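Local coordinates for Lmo1340 protein (Listeria monocytogenes, PDB 4NLM) that is of unknown function but folds as a YqgU-like six-bladed beta propeller and is probably a surface lipoprotein, at residues Y140-Y154 with S179-I191. Residues are numbered along the deposited sequence; the frame is centred on the assembly and turned at random. Where two conformers were deposited one is given.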
loop_
_atom_site.group_PDB
_atom_site.type_symbol
_atom_site.label_atom_id
_atom_site.label_comp_id
_atom_site.label_asym_id
_atom_site.label_seq_id
_atom_site.Cartn_x
_atom_site.Cartn_y
_atom_site.Cartn_z
ATOM N N TYR A 140 -3.035 9.060 -1.220
ATOM C CA TYR A 140 -3.062 8.716 0.200
ATOM C C TYR A 140 -4.477 8.920 0.695
ATOM O O TYR A 140 -4.933 10.061 0.841
ATOM C CB TYR A 140 -2.088 9.598 0.965
ATOM C CG TYR A 140 -0.668 9.410 0.504
ATOM C CD1 TYR A 140 0.122 8.420 1.034
ATOM C CD2 TYR A 140 -0.140 10.174 -0.505
ATOM C CE1 TYR A 140 1.415 8.217 0.620
ATOM C CE2 TYR A 140 1.150 9.966 -0.952
ATOM C CZ TYR A 140 1.922 8.994 -0.362
ATOM O OH TYR A 140 3.204 8.757 -0.774
ATOM N N TRP A 141 -5.167 7.829 0.968
ATOM C CA TRP A 141 -6.570 7.903 1.387
ATOM C C TRP A 141 -6.628 8.016 2.911
ATOM O O TRP A 141 -6.080 7.174 3.590
ATOM C CB TRP A 141 -7.299 6.644 0.936
ATOM C CG TRP A 141 -8.772 6.814 0.687
ATOM C CD1 TRP A 141 -9.665 7.555 1.389
ATOM C CD2 TRP A 141 -9.492 6.223 -0.406
ATOM N NE1 TRP A 141 -10.882 7.444 0.822
ATOM C CE2 TRP A 141 -10.817 6.650 -0.290
ATOM C CE3 TRP A 141 -9.134 5.360 -1.470
ATOM C CZ2 TRP A 141 -11.793 6.289 -1.187
ATOM C CZ3 TRP A 141 -10.106 4.977 -2.325
ATOM C CH2 TRP A 141 -11.406 5.468 -2.217
ATOM N N ASN A 142 -7.315 9.013 3.456
ATOM C CA ASN A 142 -7.396 9.253 4.892
ATOM C C ASN A 142 -8.235 8.189 5.576
ATOM O O ASN A 142 -9.394 8.038 5.280
ATOM C CB ASN A 142 -7.948 10.672 5.083
ATOM C CG ASN A 142 -7.888 11.168 6.512
ATOM O OD1 ASN A 142 -8.169 10.448 7.466
ATOM N ND2 ASN A 142 -7.549 12.423 6.660
ATOM N N ASP A 143 -7.600 7.429 6.456
ATOM C CA ASP A 143 -8.275 6.350 7.151
ATOM C C ASP A 143 -9.326 6.859 8.146
ATOM O O ASP A 143 -10.356 6.226 8.327
ATOM C CB ASP A 143 -7.275 5.456 7.907
ATOM C CG ASP A 143 -6.305 4.695 6.985
ATOM O OD1 ASP A 143 -6.558 4.577 5.778
ATOM O OD2 ASP A 143 -5.264 4.191 7.468
ATOM N N GLU A 144 -9.077 7.988 8.793
ATOM C CA GLU A 144 -10.017 8.518 9.786
ATOM C C GLU A 144 -11.219 9.235 9.185
ATOM O O GLU A 144 -12.328 9.200 9.720
ATOM C CB GLU A 144 -9.278 9.465 10.723
ATOM C CG GLU A 144 -8.351 8.742 11.693
ATOM C CD GLU A 144 -7.947 9.578 12.899
ATOM O OE1 GLU A 144 -8.612 10.597 13.201
ATOM O OE2 GLU A 144 -6.971 9.194 13.577
ATOM N N SER A 145 -10.966 9.920 8.086
ATOM C CA SER A 145 -11.970 10.690 7.376
ATOM C C SER A 145 -11.848 10.291 5.923
ATOM O O SER A 145 -11.226 10.996 5.111
ATOM C CB SER A 145 -11.713 12.188 7.561
ATOM O OG SER A 145 -11.709 12.495 8.942
ATOM N N PRO A 146 -12.490 9.176 5.546
ATOM C CA PRO A 146 -12.294 8.692 4.183
ATOM C C PRO A 146 -12.976 9.485 3.052
ATOM O O PRO A 146 -12.904 9.074 1.879
ATOM C CB PRO A 146 -12.723 7.226 4.267
ATOM C CG PRO A 146 -13.734 7.231 5.361
ATOM C CD PRO A 146 -13.213 8.208 6.374
ATOM N N GLU A 147 -13.527 10.632 3.395
ATOM C CA GLU A 147 -13.983 11.565 2.403
ATOM C C GLU A 147 -12.773 12.309 1.778
ATOM O O GLU A 147 -12.904 13.027 0.773
ATOM C CB GLU A 147 -14.932 12.563 3.047
ATOM C CG GLU A 147 -16.292 11.971 3.469
ATOM C CD GLU A 147 -16.331 11.159 4.772
ATOM O OE1 GLU A 147 -15.422 11.270 5.625
ATOM O OE2 GLU A 147 -17.323 10.419 4.990
ATOM N N LYS A 148 -11.610 12.201 2.415
ATOM C CA LYS A 148 -10.431 12.948 1.997
ATOM C C LYS A 148 -9.351 12.063 1.374
ATOM O O LYS A 148 -8.941 11.056 1.977
ATOM C CB LYS A 148 -9.769 13.609 3.192
ATOM C CG LYS A 148 -10.661 14.561 3.937
ATOM C CD LYS A 148 -9.900 15.231 5.058
ATOM C CE LYS A 148 -10.899 15.932 5.971
ATOM N NZ LYS A 148 -10.190 16.741 6.990
ATOM N N ILE A 149 -8.883 12.460 0.189
ATOM C CA ILE A 149 -7.789 11.796 -0.488
ATOM C C ILE A 149 -6.759 12.851 -0.802
ATOM O O ILE A 149 -7.023 13.836 -1.528
ATOM C CB ILE A 149 -8.243 11.066 -1.756
ATOM C CG1 ILE A 149 -9.310 10.022 -1.428
ATOM C CG2 ILE A 149 -7.067 10.357 -2.427
ATOM C CD1 ILE A 149 -9.887 9.345 -2.653
HETATM N N MSE A 150 -5.563 12.662 -0.273
HETATM C CA MSE A 150 -4.463 13.555 -0.555
HETATM C C MSE A 150 -3.645 12.933 -1.675
HETATM O O MSE A 150 -3.531 11.712 -1.777
HETATM C CB MSE A 150 -3.644 13.695 0.730
HETATM C CG MSE A 150 -2.287 14.370 0.631
HETATM SE SE MSE A 150 -1.668 14.693 2.469
HETATM C CE MSE A 150 -1.257 12.860 3.086
ATOM N N PHE A 151 -3.041 13.741 -2.530
ATOM C CA PHE A 151 -2.233 13.223 -3.603
ATOM C C PHE A 151 -1.113 14.148 -3.977
ATOM O O PHE A 151 -1.215 15.387 -3.891
ATOM C CB PHE A 151 -3.095 12.825 -4.804
ATOM C CG PHE A 151 -3.985 13.895 -5.312
ATOM C CD1 PHE A 151 -3.538 14.725 -6.313
ATOM C CD2 PHE A 151 -5.278 14.029 -4.861
ATOM C CE1 PHE A 151 -4.319 15.739 -6.820
ATOM C CE2 PHE A 151 -6.085 15.038 -5.373
ATOM C CZ PHE A 151 -5.602 15.886 -6.345
ATOM N N VAL A 152 -0.030 13.490 -4.371
ATOM C CA VAL A 152 1.171 14.130 -4.836
ATOM C C VAL A 152 1.208 14.005 -6.353
ATOM O O VAL A 152 1.175 12.881 -6.879
ATOM C CB VAL A 152 2.412 13.469 -4.209
ATOM C CG1 VAL A 152 3.673 14.190 -4.668
ATOM C CG2 VAL A 152 2.301 13.470 -2.690
ATOM N N THR A 153 1.280 15.142 -7.037
ATOM C CA THR A 153 1.393 15.167 -8.494
ATOM C C THR A 153 2.760 15.667 -8.914
ATOM O O THR A 153 3.311 16.596 -8.319
ATOM C CB THR A 153 0.323 16.067 -9.135
ATOM O OG1 THR A 153 0.305 17.347 -8.487
ATOM C CG2 THR A 153 -1.038 15.447 -9.020
ATOM N N TYR A 154 3.309 15.019 -9.936
ATOM C CA TYR A 154 4.633 15.338 -10.441
ATOM C C TYR A 154 4.570 15.846 -11.876
ATOM O O TYR A 154 3.777 15.336 -12.669
ATOM C CB TYR A 154 5.506 14.083 -10.475
ATOM C CG TYR A 154 5.792 13.467 -9.142
ATOM C CD1 TYR A 154 4.917 12.542 -8.584
ATOM C CD2 TYR A 154 6.912 13.831 -8.414
ATOM C CE1 TYR A 154 5.185 11.961 -7.363
ATOM C CE2 TYR A 154 7.179 13.264 -7.176
ATOM C CZ TYR A 154 6.319 12.321 -6.666
ATOM O OH TYR A 154 6.569 11.746 -5.444
ATOM N N SER A 179 7.886 17.942 1.291
ATOM C CA SER A 179 8.395 16.644 0.924
ATOM C C SER A 179 7.296 15.814 0.315
ATOM O O SER A 179 6.151 15.927 0.702
ATOM C CB SER A 179 8.932 15.938 2.159
ATOM O OG SER A 179 9.311 14.606 1.866
ATOM N N PRO A 180 7.648 14.936 -0.630
ATOM C CA PRO A 180 6.617 14.048 -1.142
ATOM C C PRO A 180 6.424 12.776 -0.314
ATOM O O PRO A 180 5.532 12.002 -0.617
ATOM C CB PRO A 180 7.134 13.713 -2.544
ATOM C CG PRO A 180 8.615 13.744 -2.399
ATOM C CD PRO A 180 8.897 14.834 -1.403
ATOM N N PHE A 181 7.259 12.582 0.705
ATOM C CA PHE A 181 7.202 11.386 1.525
ATOM C C PHE A 181 6.293 11.671 2.694
ATOM O O PHE A 181 6.723 12.174 3.727
ATOM C CB PHE A 181 8.608 10.992 1.967
ATOM C CG PHE A 181 9.594 10.982 0.840
ATOM C CD1 PHE A 181 9.377 10.184 -0.282
ATOM C CD2 PHE A 181 10.735 11.765 0.893
ATOM C CE1 PHE A 181 10.283 10.165 -1.326
ATOM C CE2 PHE A 181 11.642 11.749 -0.148
ATOM C CZ PHE A 181 11.412 10.953 -1.255
ATOM N N ILE A 182 5.032 11.308 2.510
ATOM C CA ILE A 182 3.979 11.701 3.432
ATOM C C ILE A 182 3.006 10.596 3.806
ATOM O O ILE A 182 3.002 9.517 3.207
ATOM C CB ILE A 182 3.108 12.841 2.804
ATOM C CG1 ILE A 182 2.444 12.328 1.530
ATOM C CG2 ILE A 182 3.952 14.067 2.539
ATOM C CD1 ILE A 182 1.576 13.344 0.844
ATOM N N SER A 183 2.252 10.852 4.870
ATOM C CA SER A 183 1.177 9.981 5.290
ATOM C C SER A 183 0.194 10.772 6.135
ATOM O O SER A 183 0.587 11.672 6.864
ATOM C CB SER A 183 1.694 8.841 6.151
ATOM O OG SER A 183 0.618 8.029 6.590
ATOM N N TRP A 184 -1.079 10.433 6.060
ATOM C CA TRP A 184 -2.031 11.020 6.977
ATOM C C TRP A 184 -1.717 10.510 8.387
ATOM O O TRP A 184 -1.208 9.390 8.588
ATOM C CB TRP A 184 -3.434 10.583 6.649
ATOM C CG TRP A 184 -4.029 11.166 5.455
ATOM C CD1 TRP A 184 -4.254 10.562 4.280
ATOM C CD2 TRP A 184 -4.574 12.477 5.348
ATOM N NE1 TRP A 184 -4.892 11.416 3.408
ATOM C CE2 TRP A 184 -5.084 12.611 4.045
ATOM C CE3 TRP A 184 -4.670 13.561 6.228
ATOM C CZ2 TRP A 184 -5.731 13.758 3.618
ATOM C CZ3 TRP A 184 -5.265 14.717 5.785
ATOM C CH2 TRP A 184 -5.793 14.814 4.482
ATOM N N TYR A 185 -2.072 11.311 9.368
ATOM C CA TYR A 185 -1.952 10.897 10.758
ATOM C C TYR A 185 -3.263 11.101 11.523
ATOM O O TYR A 185 -3.413 10.600 12.616
ATOM C CB TYR A 185 -0.747 11.542 11.439
ATOM C CG TYR A 185 -0.444 10.933 12.796
ATOM C CD1 TYR A 185 -0.026 9.598 12.912
ATOM C CD2 TYR A 185 -0.562 11.678 13.945
ATOM C CE1 TYR A 185 0.253 9.036 14.154
ATOM C CE2 TYR A 185 -0.296 11.130 15.185
ATOM C CZ TYR A 185 0.104 9.817 15.283
ATOM O OH TYR A 185 0.360 9.300 16.533
ATOM N N GLY A 186 -4.232 11.761 10.908
ATOM C CA GLY A 186 -5.535 12.019 11.506
ATOM C C GLY A 186 -6.406 12.784 10.508
ATOM O O GLY A 186 -6.037 12.962 9.340
ATOM N N ASP A 187 -7.535 13.284 11.002
ATOM C CA ASP A 187 -8.487 14.022 10.186
ATOM C C ASP A 187 -7.792 15.150 9.408
ATOM O O ASP A 187 -7.990 15.275 8.196
ATOM C CB ASP A 187 -9.586 14.577 11.098
ATOM C CG ASP A 187 -10.718 15.285 10.349
ATOM O OD1 ASP A 187 -10.971 14.997 9.161
ATOM O OD2 ASP A 187 -11.395 16.123 10.990
ATOM N N ASN A 188 -6.956 15.926 10.099
ATOM C CA ASN A 188 -6.282 17.092 9.491
ATOM C C ASN A 188 -4.776 17.143 9.690
ATOM O O ASN A 188 -4.172 18.191 9.540
ATOM C CB ASN A 188 -6.864 18.397 10.062
ATOM C CG ASN A 188 -8.290 18.676 9.606
ATOM O OD1 ASN A 188 -8.572 18.728 8.406
ATOM N ND2 ASN A 188 -9.194 18.840 10.556
ATOM N N LEU A 189 -4.170 16.022 10.028
ATOM C CA LEU A 189 -2.750 15.964 10.321
ATOM C C LEU A 189 -2.006 15.099 9.323
ATOM O O LEU A 189 -2.508 14.049 8.900
ATOM C CB LEU A 189 -2.491 15.369 11.704
ATOM C CG LEU A 189 -2.991 16.169 12.894
ATOM C CD1 LEU A 189 -2.830 15.399 14.194
ATOM C CD2 LEU A 189 -2.312 17.528 13.002
ATOM N N VAL A 190 -0.809 15.534 8.944
ATOM C CA VAL A 190 0.035 14.761 8.032
ATOM C C VAL A 190 1.433 14.716 8.611
ATOM O O VAL A 190 1.863 15.639 9.298
ATOM C CB VAL A 190 0.077 15.373 6.608
ATOM C CG1 VAL A 190 0.704 16.759 6.615
ATOM C CG2 VAL A 190 0.861 14.484 5.660
ATOM N N ILE A 191 2.091 13.586 8.417
ATOM C CA ILE A 191 3.478 13.418 8.775
ATOM C C ILE A 191 4.257 13.360 7.449
ATOM O O ILE A 191 3.794 12.771 6.463
ATOM C CB ILE A 191 3.722 12.112 9.570
ATOM C CG1 ILE A 191 3.086 12.153 10.957
ATOM C CG2 ILE A 191 5.210 11.829 9.746
ATOM C CD1 ILE A 191 3.095 10.827 11.689
HETATM O O HOH W 1 4.251 10.540 -2.549
HETATM O O HOH W 2 5.273 8.534 1.010
HETATM O O HOH W 3 -8.048 12.994 13.925
HETATM O O HOH W 4 -3.852 8.058 12.519
#
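With CG anti to its carbonyl carbon (chi1 -73°), W184 sends its indole across to the 140-154 hairpin, between M150 and N142. Selenomethionine M150 bends at chi3 (71°), laying CE over one indole face, 3.8 Å from the five-membered ring centroid, with its selenium above the six-membered ring in a Met-aromatic contact. N142 covers the opposite face, its CB 3.6 Å from the same five-membered centroid and its ND2 over the six-membered part, 3.1 Å from W184 CE3, the amide turned 43° to the ring. In the ring plane, W184 NE1 donates to Y140 O (2.9 Å); M150 N reaches this oxygen from the other side of the carbonyl plane. N142 ND2 also donates to G186 O (3.1 Å), while N142 OD1 accepts from S145 N in an Asx motif. D187 OD1 is gripped from opposite faces of its carboxylate by S145 OG (2.6 Å) and K148 NZ (2.9 Å), the latter a salt bridge. Farther along, I182 CG1 lies over the Y140 ring, and I182 CD1 meets M150 CE and V152 CG2. Strands 137-141 and 148-155, with their connecting loop, pack against antiparallel strand 182-184, first of the next blade, while I162 and N164 of strand 159-166 touch M150 and W184 respectively.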